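Local atomic coordinates of probable glucarate dehydratase (Mycobacterium smegmatis str. MC2 155, PDB entry 3VDG), a protein that probably dehydrates D-glucarate to a keto-deoxy acid, as expected of a metal-dependent member of the enolase superfamily. Residues E225-R233 with K256-L265; P168-K176 with F210-F220. All blocks are in the same frame, centred on the assembly; numbering follows the deposited sequence.

Contact 1: residues E225-R233 with K256-L265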
ATOM      1  N   GLU A 225     -19.772 -20.453 -26.857  1.00 24.18           N
ATOM      2  CA  GLU A 225     -19.027 -20.340 -25.582  1.00 23.54           C
ATOM      3  C   GLU A 225     -19.994 -20.315 -24.380  1.00 24.03           C
ATOM      4  O   GLU A 225     -19.704 -20.895 -23.325  1.00 22.43           O
ATOM      5  CB  GLU A 225     -18.054 -19.138 -25.617  1.00 25.19           C
ATOM      6  CG  GLU A 225     -17.101 -19.254 -26.808  1.00 26.99           C
ATOM      7  CD  GLU A 225     -15.911 -18.301 -26.773  1.00 25.01           C
ATOM      8  OE1 GLU A 225     -16.038 -17.173 -26.237  1.00 23.38           O
ATOM      9  OE2 GLU A 225     -14.853 -18.686 -27.333  1.00 23.54           O
ATOM     10  N   MET A 226     -21.159 -19.683 -24.547  1.00 23.51           N
ATOM     11  CA  MET A 226     -22.202 -19.751 -23.519  1.00 27.25           C
ATOM     12  C   MET A 226     -22.657 -21.198 -23.311  1.00 34.53           C
ATOM     13  O   MET A 226     -22.916 -21.625 -22.193  1.00 26.94           O
ATOM     14  CB  MET A 226     -23.400 -18.869 -23.896  1.00 22.03           C
ATOM     15  CG  MET A 226     -23.067 -17.385 -23.965  1.00 26.66           C
ATOM     16  SD  MET A 226     -24.346 -16.361 -24.724  1.00 35.38           S
ATOM     17  CE  MET A 226     -25.589 -16.316 -23.444  1.00 28.33           C
ATOM     18  N   ALA A 227     -22.745 -21.952 -24.400  1.00 27.59           N
ATOM     19  CA  ALA A 227     -23.100 -23.349 -24.303  1.00 27.28           C
ATOM     20  C   ALA A 227     -22.059 -24.134 -23.516  1.00 31.48           C
ATOM     21  O   ALA A 227     -22.422 -25.004 -22.733  1.00 22.86           O
ATOM     22  CB  ALA A 227     -23.311 -23.956 -25.684  1.00 28.54           C
ATOM     23  N   ALA A 228     -20.770 -23.837 -23.705  1.00 24.75           N
ATOM     24  CA  ALA A 228     -19.754 -24.516 -22.914  1.00 24.23           C
ATOM     25  C   ALA A 228     -19.901 -24.109 -21.454  1.00 25.63           C
ATOM     26  O   ALA A 228     -19.784 -24.942 -20.553  1.00 26.22           O
ATOM     27  CB  ALA A 228     -18.344 -24.214 -23.423  1.00 22.26           C
ATOM     28  N   VAL A 229     -20.161 -22.825 -21.217  1.00 24.85           N
ATOM     29  CA  VAL A 229     -20.334 -22.371 -19.843  1.00 22.34           C
ATOM     30  C   VAL A 229     -21.494 -23.123 -19.161  1.00 37.49           C
ATOM     31  O   VAL A 229     -21.348 -23.637 -18.044  1.00 27.00           O
ATOM     32  CB  VAL A 229     -20.482 -20.843 -19.737  1.00 26.29           C
ATOM     33  CG1 VAL A 229     -20.875 -20.464 -18.318  1.00 28.06           C
ATOM     34  CG2 VAL A 229     -19.150 -20.169 -20.092  1.00 24.68           C
ATOM     35  N   GLU A 230     -22.636 -23.209 -19.838  1.00 28.10           N
ATOM     36  CA  GLU A 230     -23.794 -23.904 -19.267  1.00 29.14           C
ATOM     37  C   GLU A 230     -23.542 -25.395 -19.055  1.00 23.98           C
ATOM     38  O   GLU A 230     -24.031 -25.971 -18.085  1.00 31.25           O
ATOM     39  CB  GLU A 230     -25.049 -23.699 -20.118  1.00 32.78           C
ATOM     40  CG  GLU A 230     -25.136 -22.320 -20.726  1.00 50.07           C
ATOM     41  CD  GLU A 230     -26.422 -21.610 -20.378  1.00 86.07           C
ATOM     42  OE1 GLU A 230     -26.865 -21.728 -19.215  1.00 62.79           O
ATOM     43  OE2 GLU A 230     -26.969 -20.914 -21.263  1.00 72.14           O
ATOM     44  N   ALA A 231     -22.776 -26.018 -19.944  1.00 25.26           N
ATOM     45  CA  ALA A 231     -22.412 -27.418 -19.760  1.00 26.07           C
ATOM     46  C   ALA A 231     -21.528 -27.588 -18.536  1.00 39.46           C
ATOM     47  O   ALA A 231     -21.648 -28.576 -17.795  1.00 26.69           O
ATOM     48  CB  ALA A 231     -21.714 -27.972 -20.995  1.00 27.06           C
ATOM     49  N   LEU A 232     -20.618 -26.640 -18.329  1.00 28.10           N
ATOM     50  CA  LEU A 232     -19.779 -26.679 -17.137  1.00 28.36           C
ATOM     51  C   LEU A 232     -20.654 -26.567 -15.903  1.00 23.67           C
ATOM     52  O   LEU A 232     -20.446 -27.291 -14.930  1.00 30.00           O
ATOM     53  CB  LEU A 232     -18.725 -25.558 -17.151  1.00 25.01           C
ATOM     54  CG  LEU A 232     -17.609 -25.805 -18.166  1.00 24.11           C
ATOM     55  CD1 LEU A 232     -16.827 -24.526 -18.442  1.00 26.84           C
ATOM     56  CD2 LEU A 232     -16.678 -26.916 -17.684  1.00 21.59           C
ATOM     57  N   ARG A 233     -21.622 -25.651 -15.932  1.00 23.22           N
ATOM     58  CA  ARG A 233     -22.504 -25.463 -14.786  1.00 26.05           C
ATOM     59  C   ARG A 233     -23.252 -26.774 -14.502  1.00 40.07           C
ATOM     60  O   ARG A 233     -23.424 -27.175 -13.341  1.00 33.52           O
ATOM     61  CB  ARG A 233     -23.494 -24.315 -15.037  1.00 27.98           C
ATOM     62  CG  ARG A 233     -24.608 -24.132 -14.006  1.00 32.99           C
ATOM     63  CD  ARG A 233     -24.139 -24.126 -12.551  1.00 42.13           C
ATOM     64  NE  ARG A 233     -23.503 -22.866 -12.135  1.00 41.79           N
ATOM     65  CZ  ARG A 233     -22.264 -22.772 -11.654  1.00 40.71           C
ATOM     66  NH1 ARG A 233     -21.516 -23.862 -11.517  1.00 32.41           N
ATOM     67  NH2 ARG A 233     -21.766 -21.587 -11.308  1.00 43.44           N
ATOM     68  N   LYS A 256     -25.611  -8.906 -24.271  1.00 28.00           N
ATOM     69  CA  LYS A 256     -26.423 -10.099 -24.524  1.00 28.89           C
ATOM     70  C   LYS A 256     -25.850 -11.337 -23.842  1.00 35.93           C
ATOM     71  O   LYS A 256     -26.587 -12.166 -23.294  1.00 29.14           O
ATOM     72  CB  LYS A 256     -26.561 -10.351 -26.032  1.00 29.01           C
ATOM     73  CG  LYS A 256     -27.446  -9.325 -26.719  1.00 43.49           C
ATOM     74  CD  LYS A 256     -27.297  -9.393 -28.231  1.00 61.25           C
ATOM     75  CE  LYS A 256     -27.967  -8.205 -28.899  1.00 85.09           C
ATOM     76  NZ  LYS A 256     -27.618  -8.157 -30.343  1.00 67.38           N
ATOM     77  N   VAL A 257     -24.533 -11.484 -23.903  1.00 24.42           N
ATOM     78  CA  VAL A 257     -23.890 -12.612 -23.240  1.00 22.98           C
ATOM     79  C   VAL A 257     -24.146 -12.534 -21.734  1.00 21.64           C
ATOM     80  O   VAL A 257     -24.538 -13.523 -21.108  1.00 26.36           O
ATOM     81  CB  VAL A 257     -22.365 -12.654 -23.507  1.00 32.81           C
ATOM     82  CG1 VAL A 257     -21.716 -13.769 -22.685  1.00 20.30           C
ATOM     83  CG2 VAL A 257     -22.107 -12.874 -24.997  1.00 24.54           C
ATOM     84  N   ALA A 258     -23.931 -11.352 -21.157  1.00 23.52           N
ATOM     85  CA  ALA A 258     -24.136 -11.169 -19.716  1.00 28.85           C
ATOM     86  C   ALA A 258     -25.583 -11.479 -19.299  1.00 34.86           C
ATOM     87  O   ALA A 258     -25.826 -12.164 -18.291  1.00 29.74           O
ATOM     88  CB  ALA A 258     -23.726  -9.762 -19.287  1.00 23.27           C
ATOM     89  N   ALA A 259     -26.543 -10.990 -20.075  1.00 30.94           N
ATOM     90  CA  ALA A 259     -27.952 -11.240 -19.761  1.00 35.39           C
ATOM     91  C   ALA A 259     -28.223 -12.726 -19.830  1.00 29.28           C
ATOM     92  O   ALA A 259     -28.866 -13.288 -18.951  1.00 34.62           O
ATOM     93  CB  ALA A 259     -28.875 -10.476 -20.707  1.00 34.46           C
ATOM     94  N   GLY A 260     -27.686 -13.378 -20.857  1.00 27.12           N
ATOM     95  CA  GLY A 260     -27.877 -14.802 -21.032  1.00 32.18           C
ATOM     96  C   GLY A 260     -27.193 -15.644 -19.981  1.00 40.91           C
ATOM     97  O   GLY A 260     -27.586 -16.774 -19.749  1.00 29.58           O
ATOM     98  N   LEU A 261     -26.158 -15.114 -19.340  1.00 31.84           N
ATOM     99  CA  LEU A 261     -25.469 -15.887 -18.305  1.00 25.06           C
ATOM    100  C   LEU A 261     -25.762 -15.365 -16.889  1.00 30.16           C
ATOM    101  O   LEU A 261     -25.040 -15.685 -15.929  1.00 30.33           O
ATOM    102  CB  LEU A 261     -23.958 -15.944 -18.578  1.00 26.68           C
ATOM    103  CG  LEU A 261     -23.526 -16.728 -19.825  1.00 26.88           C
ATOM    104  CD1 LEU A 261     -22.020 -16.597 -20.038  1.00 24.49           C
ATOM    105  CD2 LEU A 261     -23.945 -18.190 -19.733  1.00 29.44           C
ATOM    106  N   GLU A 262     -26.814 -14.562 -16.758  1.00 26.45           N
ATOM    107  CA  GLU A 262     -27.216 -14.080 -15.447  1.00 28.50           C
ATOM    108  C   GLU A 262     -27.301 -15.262 -14.481  1.00 30.82           C
ATOM    109  O   GLU A 262     -27.867 -16.296 -14.814  1.00 30.79           O
ATOM    110  CB  GLU A 262     -28.565 -13.357 -15.516  1.00 31.55           C
ATOM    111  CG  GLU A 262     -29.090 -12.961 -14.142  1.00 42.39           C
ATOM    112  CD  GLU A 262     -30.180 -11.906 -14.197  1.00 66.66           C
ATOM    113  OE1 GLU A 262     -30.676 -11.619 -15.301  1.00 65.92           O
ATOM    114  OE2 GLU A 262     -30.535 -11.350 -13.137  1.00 61.17           O
ATOM    115  N   GLY A 263     -26.709 -15.119 -13.301  1.00 35.29           N
ATOM    116  CA  GLY A 263     -26.784 -16.152 -12.269  1.00 31.02           C
ATOM    117  C   GLY A 263     -25.873 -17.346 -12.488  1.00 39.32           C
ATOM    118  O   GLY A 263     -25.855 -18.271 -11.684  1.00 34.90           O
ATOM    119  N   VAL A 264     -25.109 -17.335 -13.575  1.00 29.07           N
ATOM    120  CA  VAL A 264     -24.209 -18.443 -13.869  1.00 22.31           C
ATOM    121  C   VAL A 264     -22.732 -18.092 -13.603  1.00 25.62           C
ATOM    122  O   VAL A 264     -21.969 -18.931 -13.101  1.00 29.66           O
ATOM    123  CB  VAL A 264     -24.362 -18.920 -15.334  1.00 31.45           C
ATOM    124  CG1 VAL A 264     -23.480 -20.128 -15.592  1.00 30.98           C
ATOM    125  CG2 VAL A 264     -25.814 -19.270 -15.642  1.00 32.86           C
ATOM    126  N   LEU A 265     -22.330 -16.860 -13.933  1.00 26.10           N
ATOM    127  CA  LEU A 265     -20.920 -16.442 -13.786  1.00 27.89           C
ATOM    128  C   LEU A 265     -20.650 -15.736 -12.477  1.00 30.30           C
ATOM    129  O   LEU A 265     -21.427 -14.906 -12.041  1.00 30.72           O
ATOM    130  CB  LEU A 265     -20.500 -15.495 -14.911  1.00 24.73           C
ATOM    131  CG  LEU A 265     -20.472 -16.039 -16.334  1.00 27.08           C
ATOM    132  CD1 LEU A 265     -20.060 -14.913 -17.279  1.00 27.06           C
ATOM    133  CD2 LEU A 265     -19.531 -17.229 -16.463  1.00 25.12           C
TER
HETATM  134  O   HOH W   1     -25.731 -21.419 -12.330  1.00 50.24           O
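Met226 reaches across from helix 225-233 and lays its thioether against the end of helix 256-260. Its CG lies 4.1 Å from Val257 CG1 and equally close to Leu261 CD1, while CE comes down over the bare backbone of Gly260, 3.7 Å from its CA. The chain runs straight through chi2 and then bends at chi3 (74°), and this last turn carries the methyl onto the glycine. A flexible, unbranched methionine suits such a place, and Gly260, having no side chain, lets the methyl lie directly on its backbone.

One helical turn further on, Val229 takes over with a single branch. Its CG1, anti to the backbone N, touches Val264 CG1 at 3.8 Å and Leu265 CD2 at 4.0 Å, with Leu261 CD2 close by. Leu265 meets it roughly at a right angle. Glu230, on the solvent side, adds only loose contacts from its carboxylate end.

At the far end Arg233 folds back at chi2 and chi3. Its NH2 gives a weak, bent bond to Val264 O (3.2 Å, 126° at the hydrogen). In the plane of the guanidinium, a water accepts a hydrogen bond from Arg233 NE at 2.7 Å and donates one to Gly263 O. The stronger anchor of this group is His239, whose carbonyl binds NH1.

Behind the apolar row lies strand 241-244: Leu241 packs on Val229, Arg233 and Val264, and Leu243 on Leu261. Gly263, at positive phi, allows the turn that brings Val264 back toward the helix. The two helices run almost parallel, with segment axes 21° apart and 11.2 Å at closest approach. Helix 222-235 thus packs against the C-terminal end of helix 251-260 and the loop leading to the next strand, as between neighbouring outer helices of a beta/alpha barrel, here that of an enolase-superfamily protein.

Contact 2: residues P168-K176 with F210-F220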
ATOM      1  N   PRO A 168      -6.400 -20.808  -2.770  1.00 21.49           N
ATOM      2  CA  PRO A 168      -7.192 -21.535  -3.768  1.00 21.63           C
ATOM      3  C   PRO A 168      -6.958 -21.005  -5.181  1.00 21.43           C
ATOM      4  O   PRO A 168      -6.820 -19.794  -5.375  1.00 21.87           O
ATOM      5  CB  PRO A 168      -8.646 -21.286  -3.315  1.00 25.35           C
ATOM      6  CG  PRO A 168      -8.589 -20.013  -2.548  1.00 33.51           C
ATOM      7  CD  PRO A 168      -7.237 -19.991  -1.874  1.00 23.43           C
ATOM      8  N   PHE A 169      -6.883 -21.919  -6.146  1.00 20.17           N
ATOM      9  CA  PHE A 169      -6.687 -21.572  -7.539  1.00 22.28           C
ATOM     10  C   PHE A 169      -7.848 -22.105  -8.373  1.00 28.72           C
ATOM     11  O   PHE A 169      -8.600 -22.989  -7.934  1.00 22.30           O
ATOM     12  CB  PHE A 169      -5.384 -22.152  -8.066  1.00 22.43           C
ATOM     13  CG  PHE A 169      -4.161 -21.450  -7.552  1.00 24.83           C
ATOM     14  CD1 PHE A 169      -3.514 -20.487  -8.325  1.00 20.35           C
ATOM     15  CD2 PHE A 169      -3.656 -21.750  -6.291  1.00 21.90           C
ATOM     16  CE1 PHE A 169      -2.382 -19.823  -7.846  1.00 19.49           C
ATOM     17  CE2 PHE A 169      -2.525 -21.100  -5.812  1.00 24.45           C
ATOM     18  CZ  PHE A 169      -1.892 -20.134  -6.585  1.00 23.86           C
ATOM     19  N   SER A 170      -7.991 -21.564  -9.578  1.00 23.89           N
ATOM     20  CA  SER A 170      -9.046 -22.019 -10.492  1.00 23.24           C
ATOM     21  C   SER A 170      -8.493 -22.975 -11.545  1.00 27.24           C
ATOM     22  O   SER A 170      -7.284 -23.032 -11.775  1.00 23.21           O
ATOM     23  CB  SER A 170      -9.705 -20.827 -11.180  1.00 28.21           C
ATOM     24  OG  SER A 170      -8.740 -20.104 -11.917  1.00 29.79           O
ATOM     25  N   ALA A 171      -9.393 -23.738 -12.162  1.00 21.33           N
ATOM     26  CA  ALA A 171      -9.084 -24.570 -13.324  1.00 21.48           C
ATOM     27  C   ALA A 171      -9.158 -23.640 -14.545  1.00 26.19           C
ATOM     28  O   ALA A 171     -10.213 -23.064 -14.821  1.00 24.91           O
ATOM     29  CB  ALA A 171     -10.156 -25.655 -13.448  1.00 20.42           C
ATOM     30  N   TYR A 172      -8.049 -23.482 -15.260  1.00 23.60           N
ATOM     31  CA  TYR A 172      -7.983 -22.544 -16.377  1.00 25.72           C
ATOM     32  C   TYR A 172      -8.163 -23.335 -17.686  1.00 24.30           C
ATOM     33  O   TYR A 172      -7.212 -23.915 -18.191  1.00 21.30           O
ATOM     34  CB  TYR A 172      -6.619 -21.830 -16.363  1.00 25.42           C
ATOM     35  CG  TYR A 172      -6.591 -20.489 -17.081  1.00 25.57           C
ATOM     36  CD1 TYR A 172      -7.478 -20.209 -18.123  1.00 30.22           C
ATOM     37  CD2 TYR A 172      -5.664 -19.509 -16.727  1.00 23.87           C
ATOM     38  CE1 TYR A 172      -7.452 -18.990 -18.785  1.00 25.84           C
ATOM     39  CE2 TYR A 172      -5.634 -18.281 -17.384  1.00 32.60           C
ATOM     40  CZ  TYR A 172      -6.524 -18.031 -18.411  1.00 33.12           C
ATOM     41  OH  TYR A 172      -6.500 -16.819 -19.062  1.00 30.52           O
ATOM     42  N   LEU A 173      -9.397 -23.376 -18.200  1.00 20.12           N
ATOM     43  CA  LEU A 173      -9.759 -24.163 -19.386  1.00 20.50           C
ATOM     44  C   LEU A 173      -9.552 -23.373 -20.695  1.00 20.38           C
ATOM     45  O   LEU A 173      -9.792 -22.168 -20.741  1.00 21.85           O
ATOM     46  CB  LEU A 173     -11.248 -24.577 -19.289  1.00 20.69           C
ATOM     47  CG  LEU A 173     -11.696 -25.242 -17.983  1.00 23.51           C
ATOM     48  CD1 LEU A 173     -13.132 -25.764 -18.071  1.00 20.41           C
ATOM     49  CD2 LEU A 173     -10.750 -26.377 -17.586  1.00 21.38           C
ATOM     50  N   PHE A 174      -9.125 -24.075 -21.748  1.00 21.44           N
ATOM     51  CA  PHE A 174      -8.905 -23.479 -23.063  1.00 23.94           C
ATOM     52  C   PHE A 174      -9.475 -24.407 -24.140  1.00 24.04           C
ATOM     53  O   PHE A 174      -9.335 -25.623 -24.069  1.00 23.96           O
ATOM     54  CB  PHE A 174      -7.410 -23.399 -23.366  1.00 18.40           C
ATOM     55  CG  PHE A 174      -6.677 -22.305 -22.630  1.00 21.83           C
ATOM     56  CD1 PHE A 174      -6.256 -22.492 -21.315  1.00 23.46           C
ATOM     57  CD2 PHE A 174      -6.357 -21.121 -23.274  1.00 21.36           C
ATOM     58  CE1 PHE A 174      -5.551 -21.504 -20.651  1.00 24.66           C
ATOM     59  CE2 PHE A 174      -5.644 -20.120 -22.618  1.00 26.97           C
ATOM     60  CZ  PHE A 174      -5.242 -20.320 -21.297  1.00 24.46           C
ATOM     61  N   TYR A 175     -10.098 -23.829 -25.151  1.00 20.40           N
ATOM     62  CA  TYR A 175     -10.239 -24.553 -26.416  1.00 21.98           C
ATOM     63  C   TYR A 175      -8.819 -24.833 -26.905  1.00 27.86           C
ATOM     64  O   TYR A 175      -7.931 -23.980 -26.747  1.00 22.97           O
ATOM     65  CB  TYR A 175     -10.984 -23.658 -27.415  1.00 21.19           C
ATOM     66  CG  TYR A 175     -12.417 -23.397 -26.996  1.00 20.07           C
ATOM     67  CD1 TYR A 175     -13.380 -24.400 -27.086  1.00 23.66           C
ATOM     68  CD2 TYR A 175     -12.795 -22.173 -26.466  1.00 18.27           C
ATOM     69  CE1 TYR A 175     -14.697 -24.173 -26.698  1.00 20.53           C
ATOM     70  CE2 TYR A 175     -14.103 -21.929 -26.080  1.00 22.98           C
ATOM     71  CZ  TYR A 175     -15.051 -22.935 -26.203  1.00 22.80           C
ATOM     72  OH  TYR A 175     -16.356 -22.697 -25.833  1.00 24.58           O
ATOM     73  N   LYS A 176      -8.580 -26.014 -27.477  1.00 19.23           N
ATOM     74  CA  LYS A 176      -7.241 -26.360 -27.944  1.00 23.76           C
ATOM     75  C   LYS A 176      -7.305 -27.390 -29.074  1.00 25.40           C
ATOM     76  O   LYS A 176      -8.213 -28.225 -29.111  1.00 26.13           O
ATOM     77  CB  LYS A 176      -6.376 -26.927 -26.786  1.00 21.22           C
ATOM     78  CG  LYS A 176      -6.893 -28.238 -26.201  1.00 25.16           C
ATOM     79  CD  LYS A 176      -6.096 -28.729 -24.983  1.00 21.44           C
ATOM     80  CE  LYS A 176      -4.669 -29.103 -25.336  1.00 26.53           C
ATOM     81  NZ  LYS A 176      -4.601 -30.178 -26.373  1.00 30.79           N
ATOM     82  N   PHE A 210      -9.351 -28.199  -8.166  1.00 23.82           N
ATOM     83  CA  PHE A 210      -9.790 -26.803  -8.271  1.00 24.35           C
ATOM     84  C   PHE A 210     -11.280 -26.673  -7.976  1.00 31.00           C
ATOM     85  O   PHE A 210     -12.075 -27.480  -8.432  1.00 28.11           O
ATOM     86  CB  PHE A 210      -9.490 -26.233  -9.665  1.00 21.36           C
ATOM     87  CG  PHE A 210      -8.040 -26.244 -10.034  1.00 23.46           C
ATOM     88  CD1 PHE A 210      -7.090 -25.639  -9.216  1.00 29.66           C
ATOM     89  CD2 PHE A 210      -7.620 -26.811 -11.239  1.00 23.64           C
ATOM     90  CE1 PHE A 210      -5.750 -25.630  -9.572  1.00 22.41           C
ATOM     91  CE2 PHE A 210      -6.287 -26.807 -11.598  1.00 23.23           C
ATOM     92  CZ  PHE A 210      -5.345 -26.215 -10.768  1.00 26.28           C
ATOM     93  N   SER A 211     -11.650 -25.630  -7.241  1.00 28.24           N
ATOM     94  CA  SER A 211     -13.020 -25.376  -6.790  0.50 33.87           C
ATOM     95  C   SER A 211     -13.726 -24.290  -7.590  1.00 36.71           C
ATOM     96  O   SER A 211     -14.877 -23.971  -7.298  1.00 37.69           O
ATOM     97  CB  SER A 211     -12.991 -24.890  -5.340  0.50 40.69           C
ATOM     98  OG  SER A 211     -12.422 -23.585  -5.282  0.50 40.36           O
ATOM     99  N   ALA A 212     -13.007 -23.665  -8.523  1.00 25.92           N
ATOM    100  CA  ALA A 212     -13.555 -22.583  -9.376  1.00 22.79           C
ATOM    101  C   ALA A 212     -13.021 -22.829 -10.783  1.00 24.41           C
ATOM    102  O   ALA A 212     -11.963 -23.450 -10.950  1.00 20.94           O
ATOM    103  CB  ALA A 212     -13.141 -21.203  -8.879  1.00 26.04           C
ATOM    104  N   ILE A 213     -13.745 -22.370 -11.798  1.00 24.02           N
ATOM    105  CA  ILE A 213     -13.392 -22.741 -13.164  1.00 21.51           C
ATOM    106  C   ILE A 213     -13.439 -21.511 -14.060  1.00 19.50           C
ATOM    107  O   ILE A 213     -14.376 -20.704 -13.991  1.00 26.10           O
ATOM    108  CB  ILE A 213     -14.383 -23.783 -13.731  1.00 26.71           C
ATOM    109  CG1 ILE A 213     -14.429 -25.046 -12.858  1.00 24.58           C
ATOM    110  CG2 ILE A 213     -14.019 -24.141 -15.158  1.00 24.05           C
ATOM    111  CD1 ILE A 213     -15.480 -26.054 -13.309  1.00 25.44           C
ATOM    112  N   LYS A 214     -12.427 -21.352 -14.897  1.00 22.23           N
ATOM    113  CA  LYS A 214     -12.430 -20.231 -15.815  1.00 19.85           C
ATOM    114  C   LYS A 214     -12.311 -20.758 -17.236  1.00 23.67           C
ATOM    115  O   LYS A 214     -11.530 -21.665 -17.479  1.00 24.42           O
ATOM    116  CB  LYS A 214     -11.224 -19.330 -15.530  1.00 21.58           C
ATOM    117  CG  LYS A 214     -10.973 -18.295 -16.630  1.00 30.90           C
ATOM    118  CD  LYS A 214      -9.764 -17.415 -16.312  1.00 33.30           C
ATOM    119  CE  LYS A 214      -9.591 -16.326 -17.359  1.00 29.68           C
ATOM    120  NZ  LYS A 214      -8.545 -15.345 -16.965  1.00 29.70           N
ATOM    121  N   LEU A 215     -13.053 -20.166 -18.176  1.00 21.99           N
ATOM    122  CA  LEU A 215     -12.921 -20.526 -19.595  1.00 19.20           C
ATOM    123  C   LEU A 215     -12.329 -19.364 -20.414  1.00 18.22           C
ATOM    124  O   LEU A 215     -12.834 -18.227 -20.371  1.00 21.80           O
ATOM    125  CB  LEU A 215     -14.287 -20.936 -20.188  1.00 25.87           C
ATOM    126  CG  LEU A 215     -14.331 -21.265 -21.692  1.00 25.54           C
ATOM    127  CD1 LEU A 215     -13.477 -22.484 -21.986  1.00 18.84           C
ATOM    128  CD2 LEU A 215     -15.762 -21.479 -22.192  1.00 19.10           C
ATOM    129  N   LYS A 216     -11.264 -19.651 -21.153  1.00 18.39           N
ATOM    130  CA  LYS A 216     -10.695 -18.694 -22.098  1.00 20.42           C
ATOM    131  C   LYS A 216     -11.573 -18.738 -23.358  1.00 22.05           C
ATOM    132  O   LYS A 216     -11.616 -19.759 -24.055  1.00 24.39           O
ATOM    133  CB  LYS A 216      -9.257 -19.077 -22.458  1.00 19.73           C
ATOM    134  CG  LYS A 216      -8.606 -18.123 -23.473  1.00 24.04           C
ATOM    135  CD  LYS A 216      -7.719 -17.089 -22.790  1.00 19.52           C
ATOM    136  CE  LYS A 216      -8.483 -16.219 -21.796  1.00 23.56           C
ATOM    137  NZ  LYS A 216      -7.578 -15.183 -21.202  1.00 21.62           N
ATOM    138  N   GLY A 217     -12.297 -17.655 -23.599  1.00 20.99           N
ATOM    139  CA  GLY A 217     -13.219 -17.563 -24.734  1.00 22.79           C
ATOM    140  C   GLY A 217     -12.682 -16.610 -25.791  1.00 22.13           C
ATOM    141  O   GLY A 217     -11.476 -16.385 -25.882  1.00 19.28           O
ATOM    142  N   GLY A 218     -13.568 -16.036 -26.589  1.00 21.41           N
ATOM    143  CA  GLY A 218     -13.141 -15.174 -27.698  1.00 18.82           C
ATOM    144  C   GLY A 218     -12.653 -15.977 -28.902  1.00 21.66           C
ATOM    145  O   GLY A 218     -12.093 -15.418 -29.847  1.00 22.13           O
ATOM    146  N   VAL A 219     -12.869 -17.290 -28.859  1.00 18.89           N
ATOM    147  CA  VAL A 219     -12.418 -18.219 -29.905  1.00 18.13           C
ATOM    148  C   VAL A 219     -13.574 -18.688 -30.813  1.00 19.94           C
ATOM    149  O   VAL A 219     -13.427 -18.732 -32.029  1.00 24.04           O
ATOM    150  CB  VAL A 219     -11.686 -19.437 -29.298  1.00 26.22           C
ATOM    151  CG1 VAL A 219     -11.315 -20.435 -30.387  1.00 22.91           C
ATOM    152  CG2 VAL A 219     -10.424 -18.986 -28.531  1.00 20.97           C
ATOM    153  N   PHE A 220     -14.702 -19.053 -30.216  1.00 22.66           N
ATOM    154  CA  PHE A 220     -15.886 -19.462 -30.976  1.00 22.39           C
ATOM    155  C   PHE A 220     -16.983 -18.440 -30.727  1.00 27.90           C
ATOM    156  O   PHE A 220     -16.872 -17.618 -29.814  1.00 24.59           O
ATOM    157  CB  PHE A 220     -16.347 -20.871 -30.575  1.00 23.94           C
ATOM    158  CG  PHE A 220     -15.399 -21.963 -30.998  1.00 25.43           C
ATOM    159  CD1 PHE A 220     -15.446 -22.480 -32.281  1.00 23.90           C
ATOM    160  CD2 PHE A 220     -14.454 -22.469 -30.113  1.00 23.05           C
ATOM    161  CE1 PHE A 220     -14.561 -23.477 -32.689  1.00 25.28           C
ATOM    162  CE2 PHE A 220     -13.563 -23.472 -30.509  1.00 26.31           C
ATOM    163  CZ  PHE A 220     -13.620 -23.980 -31.804  1.00 28.46           C
TER
HETATM  164  O   HOH W   2      -9.902 -23.846  -5.832  1.00 32.02           O
HETATM  165  O   HOH W   3      -9.614 -20.989 -25.553  1.00 21.67           O
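Lys216 NZ is gripped by three groups: it donates to Tyr172 OH at 2.9 Å across the two strands, and it also bonds Asp244, a sodium ligand, and Asn246. Such a hold fixes the end of a long, otherwise mobile chain, which bends at chi2 and chi3 on its way to the tyrosine. Before the bend, Lys216 CB lies over the face of the Phe174 ring, 4.0 Å from its centroid, a CH-pi contact between side chains that run alongside each other.

Lys214 follows a different course. Fully extended, it lies beside Tyr172 and sets CD over the ring face, while Phe174 CE1 sits against the opposite face, so that the phenol is clamped from both sides. Lys214 NZ makes salt bridges with Asp370 and with Glu269, another sodium ligand.

The backbones pair in parallel. Lys214 N donates to Ala171 O at 2.8 Å and a nearly straight 175°, Leu173 N to Lys214 O, and Lys216 N to Leu173 O. Ala171, Leu173, Ile213 and Leu215 point the other way, toward the outer helices. Leu173 CD1 and Ile213 CG2 are squeezed to 3.5 Å, and helix 194-208 covers Leu173.

Aromatic rings close both ends. The face of Phe210 lies against the Ser170 peptide, with Ser170 O 3.5 Å above its centre. At the other end the edge of Phe220 meets the face of Tyr175 in a T-shaped pair, centroids 4.9 Å apart and planes at 69°, and a water joins Tyr175 N to Lys216 O.

Parallel strands joined through helix 194-208 make a beta-alpha-beta unit of the barrel. The pair Lys214 and Lys216, facing its interior beside the metal, is consistent with the Lys-X-Lys motif of glucarate dehydratases, where the second lysine acts as a base; Lys216 probably has that role here.

Going from the N terminus, strand 166-174 leads through helix 194-208 to strand 213-216, and contact 2 closes that loop of 33 residues. The chain then enters helix 222-235, passes through strand 241-244 and helix 251-260, and contact 1 closes a second, shorter loop of 22 residues. The loops follow in series, neither enclosing nor crossing the other. Contact 2 ties two neighbouring strands of the barrel wall, and contact 1 two neighbouring helices outside it and the loop after the second. They meet where strand passes into helix: Glu225 OE1 probably accepts from Gly218 N (2.7 Å) and OE2 from Val219 N, while Ala228 rests on the Tyr175 hydroxyl.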